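Local atomic coordinates of transcription factor MBP1 (Magnaporthe oryzae, PDB entry 4UX5), a protein that binds DNA through an N-terminal winged helix-turn-helix domain, the part modelled here, and probably acts as a transcription activator for RNA polymerase II genes. Residues A[36-41]-A[50-55]; A[30-35]-A[107-112]; A[43-48]-A[91-96]. One frame throughout, in Å; residues are numbered along the deposited sequence.

Contact 1: residues A[36-41]-A[50-55]; sequences EHVMRR and THILKA. With nucleotides of chain C.
E36 opens the strand 36-41 with its carboxylate near the far end of helix 49-55, OE1 lying 4.1 Å from A55 CA, an approach without a hydrogen bond. H37 comes next and sets its ring edge-on to the face of H51: the planes stand at 76° and the centroids are 5.0 Å apart, a T-shaped pair. With CG standing between the backbone N and the carbonyl carbon, the H37 ring swings over to H51, although its CB does not point at the helix. Its ND1 is engaged by K35 O, while NE2 reaches a water 2.9 Å away. V38 puts CG2 beside H51 CB and CG1 against I52 CG1, the apolar part of the interface. At M39 the backbone N donates to H51 ND1 (3.3 Å, 144° at the hydrogen) in the imidazole plane, which helps fix the ring's rotation; H51 NE2 bonds weakly to K85 O, so both ring nitrogens have partners. M39 CG packs 3.5 Å from H51 CE1, with SD at the ring edge.

Elsewhere on the helix, T50 OG1 donates to DG10 OP1 of chain C, 2.6 Å away. K54 NZ serves both DC9 OP1 of chain C, at 2.7 Å, and, weakly, the water on H37. Helix 49-55, with helix 60-71 after it, is consistent with the helix-turn-helix of this winged-helix domain. It runs at 151° to strand 36-41, 7.5 Å between axes, with strand 25-32 pairing alongside, W90 of strand 88-91 touching M39, and helix 60-71 against L53 and K54.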
loop_
_atom_site.group_PDB
_atom_site.type_symbol
_atom_site.label_atom_id
_atom_site.label_comp_id
_atom_site.label_asym_id
_atom_site.label_seq_id
_atom_site.Cartn_x
_atom_site.Cartn_y
_atom_site.Cartn_z
ATOM N N GLU A 36 6.501 9.996 20.434
ATOM C CA GLU A 36 6.964 8.806 19.728
ATOM C C GLU A 36 6.211 7.576 20.216
ATOM O O GLU A 36 5.689 7.555 21.333
ATOM C CB GLU A 36 8.470 8.601 19.909
ATOM C CG GLU A 36 9.317 9.831 19.644
ATOM C CD GLU A 36 10.791 9.580 19.901
ATOM O OE1 GLU A 36 11.397 8.772 19.165
ATOM O OE2 GLU A 36 11.341 10.186 20.843
ATOM N N HIS A 37 6.160 6.547 19.376
ATOM C CA HIS A 37 5.443 5.327 19.720
ATOM C C HIS A 37 5.914 4.132 18.901
ATOM O O HIS A 37 6.432 4.283 17.793
ATOM C CB HIS A 37 3.934 5.526 19.532
ATOM C CG HIS A 37 3.567 6.149 18.221
ATOM N ND1 HIS A 37 3.597 7.510 18.011
ATOM C CD2 HIS A 37 3.162 5.596 17.053
ATOM C CE1 HIS A 37 3.228 7.770 16.769
ATOM N NE2 HIS A 37 2.958 6.625 16.167
ATOM N N VAL A 38 5.744 2.943 19.467
ATOM C CA VAL A 38 5.978 1.698 18.749
ATOM C C VAL A 38 4.814 0.757 19.028
ATOM O O VAL A 38 4.491 0.490 20.185
ATOM C CB VAL A 38 7.303 1.023 19.159
ATOM C CG1 VAL A 38 7.451 -0.322 18.465
ATOM C CG2 VAL A 38 8.490 1.923 18.838
ATOM N N MET A 39 4.178 0.260 17.972
ATOM C CA MET A 39 2.996 -0.578 18.131
ATOM C C MET A 39 3.311 -2.058 17.972
ATOM O O MET A 39 4.065 -2.453 17.083
ATOM C CB MET A 39 1.914 -0.177 17.126
ATOM C CG MET A 39 1.417 1.247 17.275
ATOM S SD MET A 39 0.003 1.588 16.213
ATOM C CE MET A 39 -0.181 3.354 16.458
ATOM N N ARG A 40 2.725 -2.869 18.849
ATOM C CA ARG A 40 2.803 -4.319 18.740
ATOM C C ARG A 40 1.389 -4.882 18.646
ATOM O O ARG A 40 0.543 -4.580 19.486
ATOM C CB ARG A 40 3.545 -4.923 19.937
ATOM C CG ARG A 40 3.925 -6.383 19.748
ATOM C CD ARG A 40 3.635 -7.219 20.987
ATOM N NE ARG A 40 4.611 -7.013 22.053
ATOM C CZ ARG A 40 4.702 -7.778 23.138
ATOM N NH1 ARG A 40 3.878 -8.805 23.298
ATOM N NH2 ARG A 40 5.620 -7.521 24.060
ATOM N N ARG A 41 1.127 -5.688 17.621
ATOM C CA ARG A 41 -0.200 -6.273 17.444
ATOM C C ARG A 41 -0.506 -7.308 18.519
ATOM O O ARG A 41 0.376 -8.045 18.950
ATOM C CB ARG A 41 -0.330 -6.907 16.062
ATOM C CG ARG A 41 -0.931 -5.992 15.017
ATOM C CD ARG A 41 -1.650 -6.802 13.957
ATOM N NE ARG A 41 -0.742 -7.697 13.249
ATOM C CZ ARG A 41 -0.177 -7.409 12.083
ATOM N NH1 ARG A 41 -0.431 -6.250 11.491
ATOM N NH2 ARG A 41 0.638 -8.282 11.504
ATOM N N THR A 50 8.619 0.221 10.987
ATOM C CA THR A 50 8.752 1.629 10.630
ATOM C C THR A 50 8.828 2.485 11.889
ATOM O O THR A 50 9.567 3.466 11.938
ATOM C CB THR A 50 7.580 2.102 9.744
ATOM O OG1 THR A 50 7.408 1.191 8.653
ATOM C CG2 THR A 50 7.842 3.496 9.195
ATOM N N HIS A 51 8.065 2.101 12.908
ATOM C CA HIS A 51 8.108 2.779 14.200
ATOM C C HIS A 51 9.465 2.600 14.874
ATOM O O HIS A 51 9.965 3.509 15.537
ATOM C CB HIS A 51 7.006 2.257 15.126
ATOM C CG HIS A 51 5.620 2.611 14.688
ATOM N ND1 HIS A 51 4.495 2.107 15.304
ATOM C CD2 HIS A 51 5.173 3.422 13.699
ATOM C CE1 HIS A 51 3.417 2.588 14.714
ATOM N NE2 HIS A 51 3.800 3.390 13.736
ATOM N N ILE A 52 10.048 1.416 14.709
ATOM C CA ILE A 52 11.338 1.103 15.312
ATOM C C ILE A 52 12.444 1.945 14.687
ATOM O O ILE A 52 13.229 2.574 15.393
ATOM C CB ILE A 52 11.684 -0.393 15.166
ATOM C CG1 ILE A 52 10.650 -1.255 15.896
ATOM C CG2 ILE A 52 13.080 -0.673 15.698
ATOM C CD1 ILE A 52 10.877 -2.743 15.747
ATOM N N LEU A 53 12.496 1.962 13.359
ATOM C CA LEU A 53 13.508 2.731 12.643
ATOM C C LEU A 53 13.341 4.234 12.866
ATOM O O LEU A 53 14.311 4.987 12.795
ATOM C CB LEU A 53 13.464 2.408 11.148
ATOM C CG LEU A 53 13.861 0.976 10.787
ATOM C CD1 LEU A 53 13.763 0.749 9.286
ATOM C CD2 LEU A 53 15.265 0.660 11.293
ATOM N N LYS A 54 12.112 4.665 13.140
ATOM C CA LYS A 54 11.849 6.060 13.488
ATOM C C LYS A 54 12.298 6.358 14.911
ATOM O O LYS A 54 12.645 7.493 15.237
ATOM C CB LYS A 54 10.363 6.392 13.336
ATOM C CG LYS A 54 9.908 6.580 11.903
ATOM C CD LYS A 54 8.393 6.679 11.817
ATOM C CE LYS A 54 7.873 7.910 12.541
ATOM N NZ LYS A 54 6.396 8.052 12.409
ATOM N N ALA A 55 12.275 5.334 15.760
ATOM C CA ALA A 55 12.768 5.464 17.126
ATOM C C ALA A 55 14.280 5.646 17.099
ATOM O O ALA A 55 14.844 6.373 17.916
ATOM C CB ALA A 55 12.380 4.251 17.959
ATOM P P DC C 9 5.282 7.539 8.664
ATOM O OP1 DC C 9 5.115 7.267 10.111
ATOM O OP2 DC C 9 6.337 8.466 8.201
ATOM O "O5'" DC C 9 5.445 6.149 7.889
ATOM C "C5'" DC C 9 4.518 5.093 8.129
ATOM C "C4'" DC C 9 3.898 4.596 6.833
ATOM O "O4'" DC C 9 3.003 5.592 6.309
ATOM C "C3'" DC C 9 4.876 4.336 5.705
ATOM O "O3'" DC C 9 5.387 3.016 5.812
ATOM C "C2'" DC C 9 4.008 4.503 4.448
ATOM C "C1'" DC C 9 2.835 5.373 4.924
ATOM N N1 DC C 9 2.741 6.703 4.243
ATOM C C2 DC C 9 1.875 6.871 3.153
ATOM O O2 DC C 9 1.208 5.908 2.757
ATOM N N3 DC C 9 1.799 8.085 2.556
ATOM C C4 DC C 9 2.534 9.098 3.009
ATOM N N4 DC C 9 2.423 10.276 2.387
ATOM C C5 DC C 9 3.418 8.951 4.117
ATOM C C6 DC C 9 3.488 7.748 4.700
ATOM P P DG C 10 6.881 2.681 5.326
ATOM O OP1 DG C 10 7.326 1.474 6.059
ATOM O OP2 DG C 10 7.667 3.933 5.401
ATOM O "O5'" DG C 10 6.703 2.263 3.794
ATOM C "C5'" DG C 10 5.867 1.162 3.457
ATOM C "C4'" DG C 10 5.315 1.303 2.048
ATOM O "O4'" DG C 10 4.755 2.633 1.869
ATOM C "C3'" DG C 10 6.339 1.126 0.929
ATOM O "O3'" DG C 10 5.741 0.442 -0.154
ATOM C "C2'" DG C 10 6.680 2.563 0.554
ATOM C "C1'" DG C 10 5.332 3.237 0.733
ATOM N N9 DG C 10 5.428 4.670 0.967
ATOM C C8 DG C 10 6.211 5.304 1.901
ATOM N N7 DG C 10 6.095 6.602 1.881
ATOM C C5 DG C 10 5.178 6.846 0.867
ATOM C C6 DG C 10 4.657 8.069 0.386
ATOM O O6 DG C 10 4.914 9.217 0.774
ATOM N N1 DG C 10 3.750 7.870 -0.654
ATOM C C2 DG C 10 3.392 6.643 -1.161
ATOM N N2 DG C 10 2.502 6.651 -2.164
ATOM N N3 DG C 10 3.872 5.489 -0.717
ATOM C C4 DG C 10 4.758 5.666 0.294
HETATM O O HOH W 1 3.644 6.773 13.358
#

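Contact 2: residues A[30-35]-A[107-112]; sequences YQFGLK and DRLRPI
Y30 and F32, on the last part of strand 25-32, form an aromatic and apolar contact with the turn 107-110 and the first residues of helix 110-114. That strand is the middle one of the antiparallel sheet 16-22, 25-32, 36-41, against which the start of helix 110-114 packs. No hydrogen bond passes between the two segments. The evidence is mainly carbon-to-carbon. P111 CB sits over one face of the Y30 ring, 4.2 Å from its centroid and 24° off the normal, which makes a CH-pi contact offset toward the rim; P111 CG follows it at 3.8 Å from Y30 CE1. Y30 carries its ring there with CG anti to the backbone N (chi1 176°), and its CB meets I112 CB at 3.8 Å. On the other side of the ring, Y30 CE2 comes within 3.5 Å of R108 O, a contact and not a bond.

F32 turns to the neighbouring part of the turn. Its CZ touches L109 CD2 at 3.6 Å, while CE2 comes within 3.5 Å of R108 NE. The R108 chain is fully extended from CG to NE, which takes the guanidinium across to the ring, yet the two planes are 64° apart and the ring carbon CE2 meets the guanidinium at its edge, so this is no flat stack. Within the turn, R110 NH2 bridges to D107 OD1 at 3.2 Å. L109 also touches I52 and A55 of helix 49-55, and I17 of strand 16-22 lies against Y30, P111 and I112.

With no polar bond spanning the two segments, the contact is held mainly by apolar packing and a CH-pi contact, with the charged R108 laid along its rim against F32, where R108 NH2 and E36 OE2 form a long, weak ion pair.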
loop_
_atom_site.group_PDB
_atom_site.type_symbol
_atom_site.label_atom_id
_atom_site.label_comp_id
_atom_site.label_asym_id
_atom_site.label_seq_id
_atom_site.Cartn_x
_atom_site.Cartn_y
_atom_site.Cartn_z
ATOM N N TYR A 30 3.660 1.332 23.008
ATOM C CA TYR A 30 4.633 1.922 23.917
ATOM C C TYR A 30 4.858 3.381 23.554
ATOM O O TYR A 30 5.326 3.687 22.460
ATOM C CB TYR A 30 5.956 1.154 23.871
ATOM C CG TYR A 30 7.053 1.760 24.721
ATOM C CD1 TYR A 30 6.862 1.986 26.079
ATOM C CD2 TYR A 30 8.285 2.093 24.170
ATOM C CE1 TYR A 30 7.862 2.534 26.861
ATOM C CE2 TYR A 30 9.293 2.640 24.948
ATOM C CZ TYR A 30 9.074 2.858 26.289
ATOM O OH TYR A 30 10.070 3.403 27.066
ATOM N N GLN A 31 4.519 4.281 24.470
ATOM C CA GLN A 31 4.685 5.707 24.218
ATOM C C GLN A 31 5.856 6.276 25.009
ATOM O O GLN A 31 6.122 5.861 26.135
ATOM C CB GLN A 31 3.395 6.460 24.547
ATOM C CG GLN A 31 2.229 6.061 23.655
ATOM C CD GLN A 31 1.005 6.932 23.861
ATOM O OE1 GLN A 31 0.928 7.700 24.819
ATOM N NE2 GLN A 31 0.039 6.816 22.955
ATOM N N PHE A 32 6.553 7.228 24.398
ATOM C CA PHE A 32 7.761 7.816 24.961
ATOM C C PHE A 32 8.121 9.036 24.129
ATOM O O PHE A 32 7.999 9.003 22.909
ATOM C CB PHE A 32 8.912 6.806 24.968
ATOM C CG PHE A 32 9.288 6.302 23.600
ATOM C CD1 PHE A 32 8.511 5.349 22.956
ATOM C CD2 PHE A 32 10.419 6.781 22.958
ATOM C CE1 PHE A 32 8.854 4.885 21.700
ATOM C CE2 PHE A 32 10.768 6.318 21.702
ATOM C CZ PHE A 32 9.983 5.370 21.073
ATOM N N GLY A 33 8.545 10.120 24.768
ATOM C CA GLY A 33 8.859 11.313 24.001
ATOM C C GLY A 33 8.217 12.663 24.308
ATOM O O GLY A 33 8.945 13.656 24.354
ATOM N N LEU A 34 6.898 12.753 24.509
ATOM C CA LEU A 34 5.967 11.630 24.627
ATOM C C LEU A 34 5.136 11.409 23.356
ATOM O O LEU A 34 4.062 10.807 23.398
ATOM C CB LEU A 34 5.049 11.863 25.836
ATOM C CG LEU A 34 4.199 10.735 26.431
ATOM C CD1 LEU A 34 4.996 9.453 26.535
ATOM C CD2 LEU A 34 3.667 11.143 27.797
ATOM N N LYS A 35 5.639 11.882 22.221
ATOM C CA LYS A 35 4.900 11.758 20.968
ATOM C C LYS A 35 5.326 10.545 20.141
ATOM O O LYS A 35 4.599 10.116 19.246
ATOM C CB LYS A 35 5.048 13.030 20.130
ATOM C CG LYS A 35 3.780 13.871 20.064
ATOM C CD LYS A 35 3.900 14.996 19.046
ATOM C CE LYS A 35 2.591 15.763 18.920
ATOM N NZ LYS A 35 2.666 16.841 17.895
ATOM N N ASP A 107 17.398 -1.238 23.618
ATOM C CA ASP A 107 17.352 -0.820 25.014
ATOM C C ASP A 107 16.278 0.237 25.272
ATOM O O ASP A 107 15.569 0.176 26.276
ATOM C CB ASP A 107 18.718 -0.291 25.460
ATOM C CG ASP A 107 19.753 -1.391 25.584
ATOM O OD1 ASP A 107 19.361 -2.554 25.823
ATOM O OD2 ASP A 107 20.960 -1.096 25.449
ATOM N N ARG A 108 16.159 1.202 24.368
ATOM C CA ARG A 108 15.163 2.258 24.528
ATOM C C ARG A 108 13.746 1.726 24.318
ATOM O O ARG A 108 12.779 2.273 24.849
ATOM C CB ARG A 108 15.436 3.410 23.557
ATOM C CG ARG A 108 14.535 4.618 23.766
ATOM C CD ARG A 108 14.816 5.705 22.746
ATOM N NE ARG A 108 13.969 6.877 22.943
ATOM C CZ ARG A 108 14.319 7.937 23.665
ATOM N NH1 ARG A 108 15.502 7.975 24.261
ATOM N NH2 ARG A 108 13.486 8.962 23.789
ATOM N N LEU A 109 13.636 0.650 23.547
ATOM C CA LEU A 109 12.338 0.081 23.202
ATOM C C LEU A 109 12.055 -1.202 23.971
ATOM O O LEU A 109 11.137 -1.940 23.628
ATOM C CB LEU A 109 12.263 -0.203 21.701
ATOM C CG LEU A 109 12.545 0.954 20.746
ATOM C CD1 LEU A 109 12.414 0.478 19.310
ATOM C CD2 LEU A 109 11.609 2.120 21.020
ATOM N N ARG A 110 12.848 -1.465 25.005
ATOM C CA ARG A 110 12.737 -2.712 25.765
ATOM C C ARG A 110 11.320 -3.068 26.261
ATOM O O ARG A 110 10.916 -4.230 26.157
ATOM C CB ARG A 110 13.700 -2.681 26.959
ATOM C CG ARG A 110 13.666 -3.943 27.803
ATOM C CD ARG A 110 14.767 -3.943 28.853
ATOM N NE ARG A 110 16.095 -3.957 28.248
ATOM C CZ ARG A 110 16.768 -5.063 27.949
ATOM N NH1 ARG A 110 16.237 -6.253 28.199
ATOM N NH2 ARG A 110 17.972 -4.981 27.399
ATOM N N PRO A 111 10.557 -2.090 26.796
ATOM C CA PRO A 111 9.231 -2.471 27.310
ATOM C C PRO A 111 8.264 -3.065 26.280
ATOM O O PRO A 111 7.440 -3.896 26.657
ATOM C CB PRO A 111 8.674 -1.147 27.849
ATOM C CG PRO A 111 9.880 -0.357 28.204
ATOM C CD PRO A 111 10.885 -0.693 27.147
ATOM N N ILE A 112 8.352 -2.660 25.016
ATOM C CA ILE A 112 7.413 -3.161 24.012
ATOM C C ILE A 112 7.777 -4.582 23.580
ATOM O O ILE A 112 6.940 -5.314 23.051
ATOM C CB ILE A 112 7.346 -2.237 22.770
ATOM C CG1 ILE A 112 6.095 -2.543 21.940
ATOM C CG2 ILE A 112 8.590 -2.382 21.908
ATOM C CD1 ILE A 112 4.805 -2.489 22.728
#

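Contact 3: residues A[43-48]-A[91-96]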
loop_
_atom_site.group_PDB
_atom_site.type_symbol
_atom_site.label_atom_id
_atom_site.label_comp_id
_atom_site.label_asym_id
_atom_site.label_seq_id
_atom_site.Cartn_x
_atom_site.Cartn_y
_atom_site.Cartn_z
ATOM N N VAL A 43 -2.801 -9.806 18.231
ATOM C CA VAL A 43 -3.242 -11.088 17.688
ATOM C C VAL A 43 -2.084 -11.990 17.248
ATOM O O VAL A 43 -2.216 -13.214 17.249
ATOM C CB VAL A 43 -4.212 -10.881 16.495
ATOM C CG1 VAL A 43 -3.463 -10.403 15.256
ATOM C CG2 VAL A 43 -4.979 -12.161 16.199
ATOM N N ASP A 44 -0.946 -11.400 16.891
ATOM C CA ASP A 44 0.185 -12.195 16.421
ATOM C C ASP A 44 1.532 -11.654 16.891
ATOM O O ASP A 44 2.582 -12.158 16.489
ATOM C CB ASP A 44 0.174 -12.283 14.891
ATOM C CG ASP A 44 0.103 -10.920 14.226
ATOM O OD1 ASP A 44 0.199 -9.897 14.937
ATOM O OD2 ASP A 44 -0.043 -10.873 12.985
ATOM N N ASP A 45 1.491 -10.626 17.733
ATOM C CA ASP A 45 2.696 -9.997 18.271
ATOM C C ASP A 45 3.624 -9.438 17.196
ATOM O O ASP A 45 4.802 -9.206 17.452
ATOM C CB ASP A 45 3.473 -10.982 19.148
ATOM C CG ASP A 45 2.914 -11.077 20.549
ATOM O OD1 ASP A 45 2.164 -10.162 20.953
ATOM O OD2 ASP A 45 3.237 -12.059 21.252
ATOM N N TRP A 46 3.099 -9.218 15.997
ATOM C CA TRP A 46 3.886 -8.548 14.974
ATOM C C TRP A 46 4.066 -7.088 15.362
ATOM O O TRP A 46 3.176 -6.482 15.961
ATOM C CB TRP A 46 3.228 -8.666 13.602
ATOM C CG TRP A 46 3.469 -9.983 12.931
ATOM C CD1 TRP A 46 3.629 -11.198 13.533
ATOM C CD2 TRP A 46 3.596 -10.212 11.524
ATOM N NE1 TRP A 46 3.839 -12.170 12.585
ATOM C CE2 TRP A 46 3.822 -11.591 11.342
ATOM C CE3 TRP A 46 3.533 -9.386 10.398
ATOM C CZ2 TRP A 46 3.987 -12.161 10.083
ATOM C CZ3 TRP A 46 3.697 -9.952 9.149
ATOM C CH2 TRP A 46 3.922 -11.326 9.001
ATOM N N ILE A 47 5.222 -6.528 15.026
ATOM C CA ILE A 47 5.574 -5.188 15.470
ATOM C C ILE A 47 5.880 -4.279 14.279
ATOM O O ILE A 47 6.299 -4.748 13.220
ATOM C CB ILE A 47 6.780 -5.232 16.444
ATOM C CG1 ILE A 47 6.917 -3.914 17.208
ATOM C CG2 ILE A 47 8.063 -5.597 15.703
ATOM C CD1 ILE A 47 7.738 -4.027 18.470
ATOM N N ASN A 48 5.646 -2.982 14.453
ATOM C CA ASN A 48 5.841 -2.006 13.384
ATOM C C ASN A 48 7.315 -1.638 13.214
ATOM O O ASN A 48 7.880 -0.911 14.031
ATOM C CB ASN A 48 5.008 -0.753 13.664
ATOM C CG ASN A 48 4.819 0.117 12.433
ATOM O OD1 ASN A 48 5.751 0.342 11.664
ATOM N ND2 ASN A 48 3.599 0.608 12.240
ATOM N N ILE A 91 6.413 -6.712 10.920
ATOM C CA ILE A 91 7.188 -7.949 10.915
ATOM C C ILE A 91 6.985 -8.707 12.228
ATOM O O ILE A 91 6.591 -8.110 13.229
ATOM C CB ILE A 91 8.696 -7.671 10.706
ATOM C CG1 ILE A 91 9.228 -6.725 11.785
ATOM C CG2 ILE A 91 8.952 -7.107 9.321
ATOM C CD1 ILE A 91 10.698 -6.393 11.627
ATOM N N PRO A 92 7.240 -10.029 12.226
ATOM C CA PRO A 92 7.157 -10.816 13.464
ATOM C C PRO A 92 8.054 -10.265 14.571
ATOM O O PRO A 92 9.052 -9.602 14.285
ATOM C CB PRO A 92 7.615 -12.216 13.027
ATOM C CG PRO A 92 8.255 -12.026 11.681
ATOM C CD PRO A 92 7.537 -10.880 11.062
ATOM N N LEU A 93 7.692 -10.546 15.819
ATOM C CA LEU A 93 8.330 -9.924 16.978
ATOM C C LEU A 93 9.826 -10.216 17.076
ATOM O O LEU A 93 10.610 -9.331 17.415
ATOM C CB LEU A 93 7.634 -10.373 18.265
ATOM C CG LEU A 93 8.087 -9.671 19.545
ATOM C CD1 LEU A 93 7.921 -8.167 19.417
ATOM C CD2 LEU A 93 7.321 -10.193 20.752
ATOM N N GLU A 94 10.217 -11.453 16.782
ATOM C CA GLU A 94 11.623 -11.839 16.862
ATOM C C GLU A 94 12.447 -11.133 15.789
ATOM O O GLU A 94 13.630 -10.851 15.986
ATOM C CB GLU A 94 11.782 -13.358 16.737
ATOM C CG GLU A 94 11.407 -13.936 15.379
ATOM C CD GLU A 94 9.938 -14.296 15.272
ATOM O OE1 GLU A 94 9.147 -13.855 16.135
ATOM O OE2 GLU A 94 9.576 -15.030 14.326
ATOM N N ALA A 95 11.816 -10.851 14.654
ATOM C CA ALA A 95 12.462 -10.103 13.589
ATOM C C ALA A 95 12.573 -8.640 13.995
ATOM O O ALA A 95 13.533 -7.957 13.645
ATOM C CB ALA A 95 11.693 -10.242 12.287
ATOM N N GLY A 96 11.578 -8.168 14.742
ATOM C CA GLY A 96 11.590 -6.816 15.265
ATOM C C GLY A 96 12.674 -6.632 16.310
ATOM O O GLY A 96 13.362 -5.611 16.330
HETATM O O HOH W 2 5.289 -12.283 16.153
#
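I47 and I91 trade backbone hydrogen bonds in both directions. I47 N donates to I91 O at 2.8 Å, and I91 N returns to I47 O at 3.0 Å with 169° at the hydrogen. This is one hydrogen-bonded antiparallel pair of the winged-helix domain: it pairs the outer strand 47-48 with the central strand 88-91 of the small sheet whose other outer strand is 77-79, just where helix 93-102 starts. P92 occupies the N-cap position, and its carbonyl O accepts from G96 N at 2.9 Å. L93 N, in the first turn, is satisfied by a water 3.0 Å away, which in turn donates to D44 O at 2.7 Å.

D44 OD1 takes the W46 N-H at 3.2 Å from N, an Asx turn in which the donor stands well above the carboxylate plane; R41 pairs with the same oxygen. P92 CA lies over the W46 pyrrole ring, 3.7 Å from its centroid, and D44 OD2 is on the opposite face of the indole. I47 holds CG2 between its backbone N and carbonyl carbon, which sets that methyl 3.8 Å from G96 CA. N48, whose CB points away from 91-96, accepts through OD1 from H51 N at the start of helix 49-55, and its ND2 donates to Q87 O.

From the N terminus, strand 25-32 brings in the first half of contact 2, and strand 36-41 follows at once as its sheet neighbour, joined by V38 O to Y30 N. Contact 1 then closes a short loop back from helix 49-55. Segment 43-48 lies within that loop and finds its partner only at 91-96, so contacts 1 and 3 cross, M39 O meeting N48 N and R41 N meeting W46 O. The return of 107-112 closes the longest loop, contact 2, which encloses both others. R40 NH2 to I112 O ties contacts 1 and 2, while I112 CG2 against I47 CD1 joins 2 and 3, linking both sheets and three helices.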